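Local coordinates for ribose transcriptional regulator (PDB 4RK1), which binds ribose in a cleft between two lobes and, as a LacI-family repressor, probably regulates transcription by binding DNA, at residues B[107-112]-B[141-146]; B[128-133]-B[189-194]; B[236-241]-B[264-269]. All blocks are in the same frame, centred on the assembly; numbering follows the deposited sequence.

Contact 1: residues B[107-112]-B[141-146]; sequences TDDFRG and HARIEG. With RIB (alpha-D-ribofuranose), chain K.
Arg143 meets Asp109 through NE, which donates to OD1 at 3.0 Å with an almost straight N-H...O angle of 169°. The carboxylate oxygen lies practically in the guanidinium plane, whereas Arg143 NE reaches it on the anti side, 32° out of the carboxylate plane. With NE fixed in this salt bridge, the far edge of the guanidinium faces the ribose: Arg143 NH1 and NH2 both donate to ribose O3, at 2.9 and 2.8 Å, and NH2 adds a weak bond to O2. A water lies 2.7 Å from Asp109 OD1 and accepts from Arg143 NH2. Asp109 is a second-shell residue that would help fix the rotation of a first-shell arginine. In this type I periplasmic-binding-protein fold, the pair joins the start of helix 109-122, just past an interlobe crossing, to helix 138-153. Farther from the sugar the two helices pack closely. Phe110 has CG anti to its N (chi1 -174°), laying the ring over Gly146, whose CA sits 3.6 Å from the ring centroid. Gly146 CA also makes a C-H...O contact of 3.3 Å with Phe110 O. Behind them, Asp108 caps helix 109-122, its OD1 accepting from Arg111 N.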
loop_
_atom_site.group_PDB
_atom_site.type_symbol
_atom_site.label_atom_id
_atom_site.label_comp_id
_atom_site.label_asym_id
_atom_site.label_seq_id
_atom_site.Cartn_x
_atom_site.Cartn_y
_atom_site.Cartn_z
ATOM N N THR B 107 16.724 0.799 -12.034
ATOM C CA THR B 107 16.001 1.407 -13.124
ATOM C C THR B 107 16.717 2.706 -13.470
ATOM O O THR B 107 17.541 3.176 -12.701
ATOM C CB THR B 107 14.536 1.639 -12.763
ATOM O OG1 THR B 107 14.455 2.532 -11.648
ATOM C CG2 THR B 107 13.873 0.316 -12.401
ATOM N N ASP B 108 16.396 3.285 -14.619
ATOM C CA ASP B 108 17.150 4.435 -15.132
ATOM C C ASP B 108 16.611 5.754 -14.585
ATOM O O ASP B 108 15.881 6.482 -15.264
ATOM C CB ASP B 108 17.126 4.439 -16.671
ATOM C CG ASP B 108 18.266 5.248 -17.271
ATOM O OD1 ASP B 108 18.820 6.166 -16.599
ATOM O OD2 ASP B 108 18.608 4.961 -18.437
ATOM N N ASP B 109 17.003 6.052 -13.352
ATOM C CA ASP B 109 16.563 7.247 -12.645
ATOM C C ASP B 109 16.941 8.554 -13.339
ATOM O O ASP B 109 16.114 9.467 -13.428
ATOM C CB ASP B 109 17.151 7.240 -11.230
ATOM C CG ASP B 109 16.596 6.102 -10.389
ATOM O OD1 ASP B 109 15.390 6.144 -10.097
ATOM O OD2 ASP B 109 17.354 5.173 -10.048
ATOM N N PHE B 110 18.190 8.658 -13.792
ATOM C CA PHE B 110 18.658 9.880 -14.482
ATOM C C PHE B 110 17.777 10.155 -15.705
ATOM O O PHE B 110 17.258 11.269 -15.897
ATOM C CB PHE B 110 20.129 9.741 -14.894
ATOM C CG PHE B 110 20.723 11.002 -15.479
ATOM C CD1 PHE B 110 20.601 11.277 -16.834
ATOM C CD2 PHE B 110 21.410 11.903 -14.677
ATOM C CE1 PHE B 110 21.142 12.437 -17.377
ATOM C CE2 PHE B 110 21.968 13.059 -15.216
ATOM C CZ PHE B 110 21.822 13.328 -16.568
ATOM N N ARG B 111 17.582 9.125 -16.513
ATOM C CA ARG B 111 16.729 9.224 -17.685
ATOM C C ARG B 111 15.318 9.651 -17.311
ATOM O O ARG B 111 14.742 10.522 -17.961
ATOM C CB ARG B 111 16.702 7.887 -18.433
ATOM C CG ARG B 111 15.758 7.814 -19.621
ATOM C CD ARG B 111 16.186 8.698 -20.783
ATOM N NE ARG B 111 15.324 8.514 -21.949
ATOM C CZ ARG B 111 15.410 9.227 -23.073
ATOM N NH1 ARG B 111 16.327 10.182 -23.205
ATOM N NH2 ARG B 111 14.569 8.990 -24.067
ATOM N N GLY B 112 14.745 9.030 -16.282
ATOM C CA GLY B 112 13.399 9.381 -15.862
ATOM C C GLY B 112 13.255 10.837 -15.447
ATOM O O GLY B 112 12.289 11.497 -15.817
ATOM N N HIS B 141 18.213 11.123 -5.939
ATOM C CA HIS B 141 19.154 12.174 -6.316
ATOM C C HIS B 141 19.448 12.121 -7.819
ATOM O O HIS B 141 19.508 13.147 -8.477
ATOM C CB HIS B 141 20.443 12.022 -5.517
ATOM C CG HIS B 141 21.529 12.959 -5.933
ATOM N ND1 HIS B 141 21.457 14.319 -5.725
ATOM C CD2 HIS B 141 22.720 12.730 -6.538
ATOM C CE1 HIS B 141 22.556 14.890 -6.188
ATOM N NE2 HIS B 141 23.337 13.947 -6.686
ATOM N N ALA B 142 19.613 10.917 -8.362
ATOM C CA ALA B 142 19.886 10.766 -9.780
ATOM C C ALA B 142 18.726 11.274 -10.639
ATOM O O ALA B 142 18.959 11.819 -11.719
ATOM C CB ALA B 142 20.218 9.323 -10.115
ATOM N N ARG B 143 17.485 11.117 -10.168
ATOM C CA ARG B 143 16.328 11.683 -10.878
ATOM C C ARG B 143 16.451 13.200 -10.942
ATOM O O ARG B 143 16.182 13.823 -11.975
ATOM C CB ARG B 143 15.002 11.326 -10.200
ATOM C CG ARG B 143 14.757 9.842 -10.054
ATOM C CD ARG B 143 13.513 9.526 -9.236
ATOM N NE ARG B 143 13.516 8.118 -8.852
ATOM C CZ ARG B 143 12.631 7.547 -8.043
ATOM N NH1 ARG B 143 11.637 8.256 -7.511
ATOM N NH2 ARG B 143 12.754 6.251 -7.764
ATOM N N ILE B 144 16.833 13.796 -9.822
ATOM C CA ILE B 144 16.959 15.247 -9.735
ATOM C C ILE B 144 18.058 15.738 -10.689
ATOM O O ILE B 144 17.877 16.733 -11.397
ATOM C CB ILE B 144 17.202 15.702 -8.273
ATOM C CG1 ILE B 144 15.957 15.419 -7.423
ATOM C CG2 ILE B 144 17.573 17.178 -8.209
ATOM C CD1 ILE B 144 16.173 15.576 -5.924
ATOM N N GLU B 145 19.163 15.002 -10.741
ATOM C CA GLU B 145 20.258 15.334 -11.645
ATOM C C GLU B 145 19.817 15.259 -13.107
ATOM O O GLU B 145 20.155 16.132 -13.903
ATOM C CB GLU B 145 21.462 14.422 -11.399
ATOM C CG GLU B 145 22.135 14.624 -10.046
ATOM C CD GLU B 145 22.673 16.029 -9.873
ATOM O OE1 GLU B 145 23.429 16.476 -10.759
ATOM O OE2 GLU B 145 22.330 16.684 -8.862
ATOM N N GLY B 146 19.047 14.236 -13.455
ATOM C CA GLY B 146 18.537 14.118 -14.818
ATOM C C GLY B 146 17.600 15.259 -15.157
ATOM O O GLY B 146 17.602 15.782 -16.281
HETATM O O5 RIB K . 7.896 5.742 -4.506
HETATM C C5 RIB K . 8.891 5.395 -3.535
HETATM C C4 RIB K . 10.190 5.756 -4.105
HETATM O O4 RIB K . 11.259 5.407 -3.209
HETATM C C3 RIB K . 10.172 4.939 -5.388
HETATM O O3 RIB K . 10.277 5.884 -6.436
HETATM C C2 RIB K . 11.328 3.976 -5.212
HETATM O O2 RIB K . 12.185 3.933 -6.341
HETATM C C1 RIB K . 11.981 4.349 -3.864
HETATM O O1 RIB K . 13.360 4.640 -3.982
HETATM O O HOH W 1 14.747 4.188 -8.403
#

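Contact 2: residues B[128-133]-B[189-194]; sequences IALVYP and FALNDE. With RIB (alpha-D-ribofuranose), chain K.
Phe189 and Leu130 are partners in parallel strands, one rung in the Rossmann-like sheet of one of the two lobes that close on the ribose. Three backbone bonds zip the strands together: Phe189 N to Ala129 O at 2.9 Å, Val131 N to Phe189 O at 3.0 Å, and Leu191 N to Val131 O at 2.9 Å. The last continues the ladder past the end of strand 187-190, where the chain turns into helix 193-205.

Packing is densest on the face carrying Leu130 and Phe189. Their side chains run alongside each other in the same direction, and Leu130 CD1 touches Phe189 CD2 at 3.7 Å, obliquely to the ring. Leu191 completes the cluster: its CD2 lies over one face of the Phe189 ring, offset toward the rim, while its CG meets Tyr132 CB at 3.8 Å. Helix 138-153 closes this side with Ile144 and Phe147.

The opposite face makes fewer side-chain contacts between the two strands; Val131 and Ala190 instead pack against Leu195, Leu199 and Ala196 of helix 193-205. Tyr132 is partly exposed. Its CG sits between the backbone N and carbonyl carbon (chi1 65°), which leads the ring away from 189-194 and toward Leu163 and Pro165, so that only CB takes part.

Beyond the ladder, Asn192 serves as N-cap, with OD1 accepting from Leu195 N. The other arm of the same amide points into the sugar site, ND2 donating to ribose O5 at 2.9 Å and 156°.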
loop_
_atom_site.group_PDB
_atom_site.type_symbol
_atom_site.label_atom_id
_atom_site.label_comp_id
_atom_site.label_asym_id
_atom_site.label_seq_id
_atom_site.Cartn_x
_atom_site.Cartn_y
_atom_site.Cartn_z
ATOM N N ILE B 128 9.710 26.122 -12.228
ATOM C CA ILE B 128 9.265 24.793 -11.880
ATOM C C ILE B 128 9.657 24.484 -10.449
ATOM O O ILE B 128 10.772 24.775 -10.024
ATOM C CB ILE B 128 9.893 23.754 -12.829
ATOM C CG1 ILE B 128 9.336 23.951 -14.248
ATOM C CG2 ILE B 128 9.643 22.336 -12.320
ATOM C CD1 ILE B 128 10.064 23.153 -15.313
ATOM N N ALA B 129 8.731 23.867 -9.728
ATOM C CA ALA B 129 8.956 23.425 -8.366
ATOM C C ALA B 129 9.332 21.952 -8.352
ATOM O O ALA B 129 8.782 21.137 -9.100
ATOM C CB ALA B 129 7.709 23.656 -7.522
ATOM N N LEU B 130 10.291 21.636 -7.499
ATOM C CA LEU B 130 10.743 20.282 -7.260
ATOM C C LEU B 130 10.256 19.891 -5.874
ATOM O O LEU B 130 10.611 20.526 -4.888
ATOM C CB LEU B 130 12.268 20.255 -7.320
ATOM C CG LEU B 130 12.962 18.990 -7.790
ATOM C CD1 LEU B 130 12.639 18.715 -9.251
ATOM C CD2 LEU B 130 14.458 19.156 -7.578
ATOM N N VAL B 131 9.399 18.879 -5.809
ATOM C CA VAL B 131 8.887 18.366 -4.542
ATOM C C VAL B 131 9.562 17.029 -4.286
ATOM O O VAL B 131 9.353 16.058 -5.021
ATOM C CB VAL B 131 7.346 18.227 -4.569
ATOM C CG1 VAL B 131 6.827 17.588 -3.286
ATOM C CG2 VAL B 131 6.695 19.590 -4.765
ATOM N N TYR B 132 10.391 16.972 -3.253
ATOM C CA TYR B 132 11.274 15.823 -3.069
ATOM C C TYR B 132 11.583 15.584 -1.598
ATOM O O TYR B 132 11.420 16.481 -0.786
ATOM C CB TYR B 132 12.566 16.055 -3.846
ATOM C CG TYR B 132 13.372 17.218 -3.330
ATOM C CD1 TYR B 132 13.044 18.519 -3.681
ATOM C CD2 TYR B 132 14.453 17.020 -2.481
ATOM C CE1 TYR B 132 13.768 19.593 -3.205
ATOM C CE2 TYR B 132 15.189 18.092 -1.997
ATOM C CZ TYR B 132 14.842 19.377 -2.364
ATOM O OH TYR B 132 15.562 20.456 -1.895
ATOM N N PRO B 133 12.040 14.371 -1.254
ATOM C CA PRO B 133 12.355 14.076 0.136
ATOM C C PRO B 133 13.630 14.755 0.602
ATOM O O PRO B 133 14.653 14.651 -0.058
ATOM C CB PRO B 133 12.545 12.561 0.138
ATOM C CG PRO B 133 12.951 12.225 -1.255
ATOM C CD PRO B 133 12.183 13.178 -2.114
ATOM N N PHE B 189 7.481 18.963 -10.562
ATOM C CA PHE B 189 7.982 17.584 -10.613
ATOM C C PHE B 189 8.001 17.042 -9.190
ATOM O O PHE B 189 8.788 17.490 -8.355
ATOM C CB PHE B 189 9.376 17.529 -11.249
ATOM C CG PHE B 189 9.986 16.129 -11.339
ATOM C CD1 PHE B 189 9.200 14.988 -11.478
ATOM C CD2 PHE B 189 11.367 15.969 -11.319
ATOM C CE1 PHE B 189 9.774 13.730 -11.562
ATOM C CE2 PHE B 189 11.945 14.712 -11.416
ATOM C CZ PHE B 189 11.147 13.589 -11.538
ATOM N N ALA B 190 7.102 16.101 -8.918
ATOM C CA ALA B 190 7.047 15.393 -7.639
ATOM C C ALA B 190 7.863 14.125 -7.761
ATOM O O ALA B 190 7.665 13.352 -8.689
ATOM C CB ALA B 190 5.605 15.060 -7.278
ATOM N N LEU B 191 8.774 13.894 -6.821
ATOM C CA LEU B 191 9.747 12.812 -6.992
ATOM C C LEU B 191 9.185 11.394 -6.760
ATOM O O LEU B 191 9.877 10.404 -6.993
ATOM C CB LEU B 191 11.007 13.069 -6.179
ATOM C CG LEU B 191 12.106 13.869 -6.901
ATOM C CD1 LEU B 191 12.723 13.042 -8.024
ATOM C CD2 LEU B 191 11.605 15.181 -7.459
ATOM N N ASN B 192 7.945 11.311 -6.307
ATOM C CA ASN B 192 7.141 10.094 -6.477
ATOM C C ASN B 192 5.660 10.411 -6.540
ATOM O O ASN B 192 5.239 11.555 -6.315
ATOM C CB ASN B 192 7.470 8.988 -5.449
ATOM C CG ASN B 192 6.901 9.238 -4.057
ATOM O OD1 ASN B 192 6.300 10.274 -3.756
ATOM N ND2 ASN B 192 7.091 8.249 -3.192
ATOM N N ASP B 193 4.878 9.404 -6.901
ATOM C CA ASP B 193 3.440 9.581 -7.085
ATOM C C ASP B 193 2.722 9.947 -5.779
ATOM O O ASP B 193 1.781 10.745 -5.783
ATOM C CB ASP B 193 2.833 8.329 -7.713
ATOM C CG ASP B 193 3.302 8.101 -9.167
ATOM O OD1 ASP B 193 3.724 9.072 -9.854
ATOM O OD2 ASP B 193 3.240 6.941 -9.624
ATOM N N GLU B 194 3.186 9.387 -4.666
ATOM C CA GLU B 194 2.595 9.692 -3.365
ATOM C C GLU B 194 2.684 11.193 -3.053
ATOM O O GLU B 194 1.694 11.811 -2.681
ATOM C CB GLU B 194 3.258 8.864 -2.275
ATOM C CG GLU B 194 2.977 7.381 -2.423
ATOM C CD GLU B 194 1.618 6.984 -1.881
ATOM O OE1 GLU B 194 1.376 7.211 -0.682
ATOM O OE2 GLU B 194 0.805 6.419 -2.644
HETATM O O5 RIB K . 7.896 5.742 -4.506
HETATM C C5 RIB K . 8.891 5.395 -3.535
HETATM C C4 RIB K . 10.190 5.756 -4.105
HETATM O O4 RIB K . 11.259 5.407 -3.209
HETATM C C3 RIB K . 10.172 4.939 -5.388
HETATM O O3 RIB K . 10.277 5.884 -6.436
HETATM C C2 RIB K . 11.328 3.976 -5.212
HETATM O O2 RIB K . 12.185 3.933 -6.341
HETATM C C1 RIB K . 11.981 4.349 -3.864
HETATM O O1 RIB K . 13.360 4.640 -3.982
#

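Contact 3: residues B[236-241]-B[264-269]; sequences AQPIFE and KRLPVR. With RIB (alpha-D-ribofuranose), chain K.
The flat peptide groups of Ala236 and Arg269 meet at one end of the contact: Arg269 N approaches Ala236 O in the carbonyl plane at 3.1 Å. The return bond, from Ala236 N to Arg269 O, is shorter at 2.7 Å, and together they make an antiparallel hydrogen-bonded pair. Val268 lies close by, its CA 3.3 Å and its CB 3.4 Å from Ala236 O, which therefore takes one N-H bond and a flanking C-H contact. At the other end, the puckered ring of Pro238 turns CG and CD toward Leu266 and Pro267. Pro238 CG rests on Leu266 CB at 4.0 Å, the two side chains crossing at a slant, and Pro238 CD comes within 3.4 Å of Pro267 O.

This pairing belongs to the interlobe hinge of the type I periplasmic-binding-protein fold. Residues 236-241 carry the chain from strand 233-236 of one lobe into helix 239-255 of the other. Strand 263-271 runs antiparallel beside the crossing: its first part pairs with strand 103-107, where the backbones of Leu266 and Arg106 are hydrogen-bonded, and after the irregularity at Pro267 and Val268 it pairs with Ala236.

Pro238 is both the centre of an inverse gamma turn and the N-cap residue of helix 239-255. Within the first turn of that helix, Glu241 extends beside Leu266, with OE2 4.3 Å from Leu266 CD2, at the exposed margin. In Leu266, chi1 of -54° turns the branch toward Pro238, and the extended chi2 brings CD1 to 4.1 Å from Pro238 CG. Gln237 heads the other way, its side chain leaving the 264-269 segment for the ribose pocket, beside Phe21 and Tyr219.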
loop_
_atom_site.group_PDB
_atom_site.type_symbol
_atom_site.label_atom_id
_atom_site.label_comp_id
_atom_site.label_asym_id
_atom_site.label_seq_id
_atom_site.Cartn_x
_atom_site.Cartn_y
_atom_site.Cartn_z
ATOM N N ALA B 236 7.025 6.027 -15.471
ATOM C CA ALA B 236 6.750 4.672 -15.045
ATOM C C ALA B 236 8.047 3.912 -14.814
ATOM O O ALA B 236 8.858 3.804 -15.711
ATOM C CB ALA B 236 5.911 3.943 -16.091
ATOM N N GLN B 237 8.233 3.406 -13.600
ATOM C CA GLN B 237 9.186 2.346 -13.338
ATOM C C GLN B 237 8.466 1.029 -13.599
ATOM O O GLN B 237 7.272 0.925 -13.328
ATOM C CB GLN B 237 9.641 2.378 -11.883
ATOM C CG GLN B 237 10.503 3.564 -11.498
ATOM C CD GLN B 237 11.155 3.368 -10.147
ATOM O OE1 GLN B 237 10.765 3.984 -9.150
ATOM N NE2 GLN B 237 12.136 2.487 -10.097
ATOM N N PRO B 238 9.171 0.017 -14.128
ATOM C CA PRO B 238 8.528 -1.285 -14.316
ATOM C C PRO B 238 8.568 -2.056 -12.987
ATOM O O PRO B 238 9.419 -2.936 -12.788
ATOM C CB PRO B 238 9.403 -1.947 -15.385
ATOM C CG PRO B 238 10.773 -1.394 -15.122
ATOM C CD PRO B 238 10.562 0.020 -14.621
ATOM N N ILE B 239 7.646 -1.717 -12.093
ATOM C CA ILE B 239 7.777 -2.044 -10.663
ATOM C C ILE B 239 7.697 -3.547 -10.427
ATOM O O ILE B 239 8.550 -4.140 -9.775
ATOM C CB ILE B 239 6.678 -1.382 -9.800
ATOM C CG1 ILE B 239 6.589 0.122 -10.068
ATOM C CG2 ILE B 239 6.960 -1.623 -8.316
ATOM C CD1 ILE B 239 5.334 0.758 -9.529
ATOM N N PHE B 240 6.649 -4.155 -10.965
ATOM C CA PHE B 240 6.420 -5.578 -10.795
ATOM C C PHE B 240 7.580 -6.364 -11.400
ATOM O O PHE B 240 8.089 -7.300 -10.784
ATOM C CB PHE B 240 5.077 -5.951 -11.455
ATOM C CG PHE B 240 4.664 -7.390 -11.259
ATOM C CD1 PHE B 240 4.031 -7.792 -10.096
ATOM C CD2 PHE B 240 4.871 -8.331 -12.265
ATOM C CE1 PHE B 240 3.617 -9.104 -9.926
ATOM C CE2 PHE B 240 4.473 -9.648 -12.095
ATOM C CZ PHE B 240 3.846 -10.034 -10.926
ATOM N N GLU B 241 8.002 -5.965 -12.601
ATOM C CA GLU B 241 9.117 -6.616 -13.305
ATOM C C GLU B 241 10.430 -6.469 -12.565
ATOM O O GLU B 241 11.249 -7.374 -12.596
ATOM C CB GLU B 241 9.290 -6.044 -14.720
ATOM C CG GLU B 241 10.299 -6.794 -15.587
ATOM C CD GLU B 241 10.611 -6.094 -16.904
ATOM O OE1 GLU B 241 9.941 -5.098 -17.238
ATOM O OE2 GLU B 241 11.536 -6.542 -17.611
ATOM N N LYS B 264 21.861 -5.318 -13.497
ATOM C CA LYS B 264 20.891 -5.133 -14.557
ATOM C C LYS B 264 20.284 -3.758 -14.432
ATOM O O LYS B 264 20.132 -3.246 -13.331
ATOM C CB LYS B 264 19.813 -6.214 -14.508
ATOM C CG LYS B 264 20.331 -7.563 -14.974
ATOM C CD LYS B 264 19.230 -8.506 -15.442
ATOM C CE LYS B 264 19.712 -9.394 -16.585
ATOM N NZ LYS B 264 19.342 -10.822 -16.387
ATOM N N ARG B 265 19.988 -3.134 -15.563
ATOM C CA ARG B 265 19.310 -1.845 -15.533
ATOM C C ARG B 265 18.088 -1.917 -16.422
ATOM O O ARG B 265 18.187 -2.303 -17.575
ATOM C CB ARG B 265 20.233 -0.690 -15.945
ATOM C CG ARG B 265 19.622 0.675 -15.619
ATOM C CD ARG B 265 20.629 1.811 -15.689
ATOM N NE ARG B 265 21.575 1.801 -14.570
ATOM C CZ ARG B 265 21.389 2.393 -13.388
ATOM N NH1 ARG B 265 22.341 2.308 -12.465
ATOM N NH2 ARG B 265 20.275 3.068 -13.107
ATOM N N LEU B 266 16.930 -1.566 -15.862
ATOM C CA LEU B 266 15.671 -1.613 -16.592
ATOM C C LEU B 266 15.271 -0.191 -16.958
ATOM O O LEU B 266 15.570 0.754 -16.217
ATOM C CB LEU B 266 14.581 -2.271 -15.747
ATOM C CG LEU B 266 14.897 -3.657 -15.182
ATOM C CD1 LEU B 266 13.769 -4.107 -14.272
ATOM C CD2 LEU B 266 15.124 -4.673 -16.287
ATOM N N PRO B 267 14.614 -0.028 -18.114
ATOM C CA PRO B 267 14.257 1.291 -18.567
ATOM C C PRO B 267 13.014 1.807 -17.873
ATOM O O PRO B 267 12.214 1.035 -17.356
ATOM C CB PRO B 267 13.968 1.072 -20.061
ATOM C CG PRO B 267 13.406 -0.305 -20.102
ATOM C CD PRO B 267 14.248 -1.062 -19.110
ATOM N N VAL B 268 12.859 3.118 -17.885
ATOM C CA VAL B 268 11.635 3.764 -17.428
ATOM C C VAL B 268 10.918 4.234 -18.672
ATOM O O VAL B 268 11.451 4.118 -19.775
ATOM C CB VAL B 268 11.924 4.944 -16.483
ATOM C CG1 VAL B 268 12.620 4.445 -15.227
ATOM C CG2 VAL B 268 12.755 6.021 -17.169
ATOM N N ARG B 269 9.718 4.770 -18.506
ATOM C CA ARG B 269 9.054 5.424 -19.626
ATOM C C ARG B 269 8.038 6.437 -19.198
ATOM O O ARG B 269 7.477 6.380 -18.112
ATOM C CB ARG B 269 8.378 4.421 -20.547
ATOM C CG ARG B 269 7.259 3.619 -19.930
ATOM C CD ARG B 269 6.956 2.378 -20.766
ATOM N NE ARG B 269 8.134 1.510 -20.874
ATOM C CZ ARG B 269 8.964 1.436 -21.920
ATOM N NH1 ARG B 269 10.007 0.614 -21.867
ATOM N NH2 ARG B 269 8.775 2.168 -23.018
HETATM O O5 RIB K . 7.896 5.742 -4.506
HETATM C C5 RIB K . 8.891 5.395 -3.535
HETATM C C4 RIB K . 10.190 5.756 -4.105
HETATM O O4 RIB K . 11.259 5.407 -3.209
HETATM C C3 RIB K . 10.172 4.939 -5.388
HETATM O O3 RIB K . 10.277 5.884 -6.436
HETATM C C2 RIB K . 11.328 3.976 -5.212
HETATM O O2 RIB K . 12.185 3.933 -6.341
HETATM C C1 RIB K . 11.981 4.349 -3.864
HETATM O O1 RIB K . 13.360 4.640 -3.982
#

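Overall arrangement
From the N terminus, the chain first leaves one lobe at 107-112 and enters helix 109-122, then runs through strand 128-133 before helix 138-153 closes contact 1. Contact 2 has opened inside that loop and closes only at 189-194, so the two cross; they touch where Arg143 meets Leu191 and Ile144 meets Leu130. Contact 3 follows both in series, closing the excursion through helix 239-255 after the chain has crossed back. Its hinge segments touch contact 1, as where Val268 meets Gly112. Contacts 2 and 3 stay about 7 Å apart at their nearest atoms, yet share one sheet, and all three border the ribose.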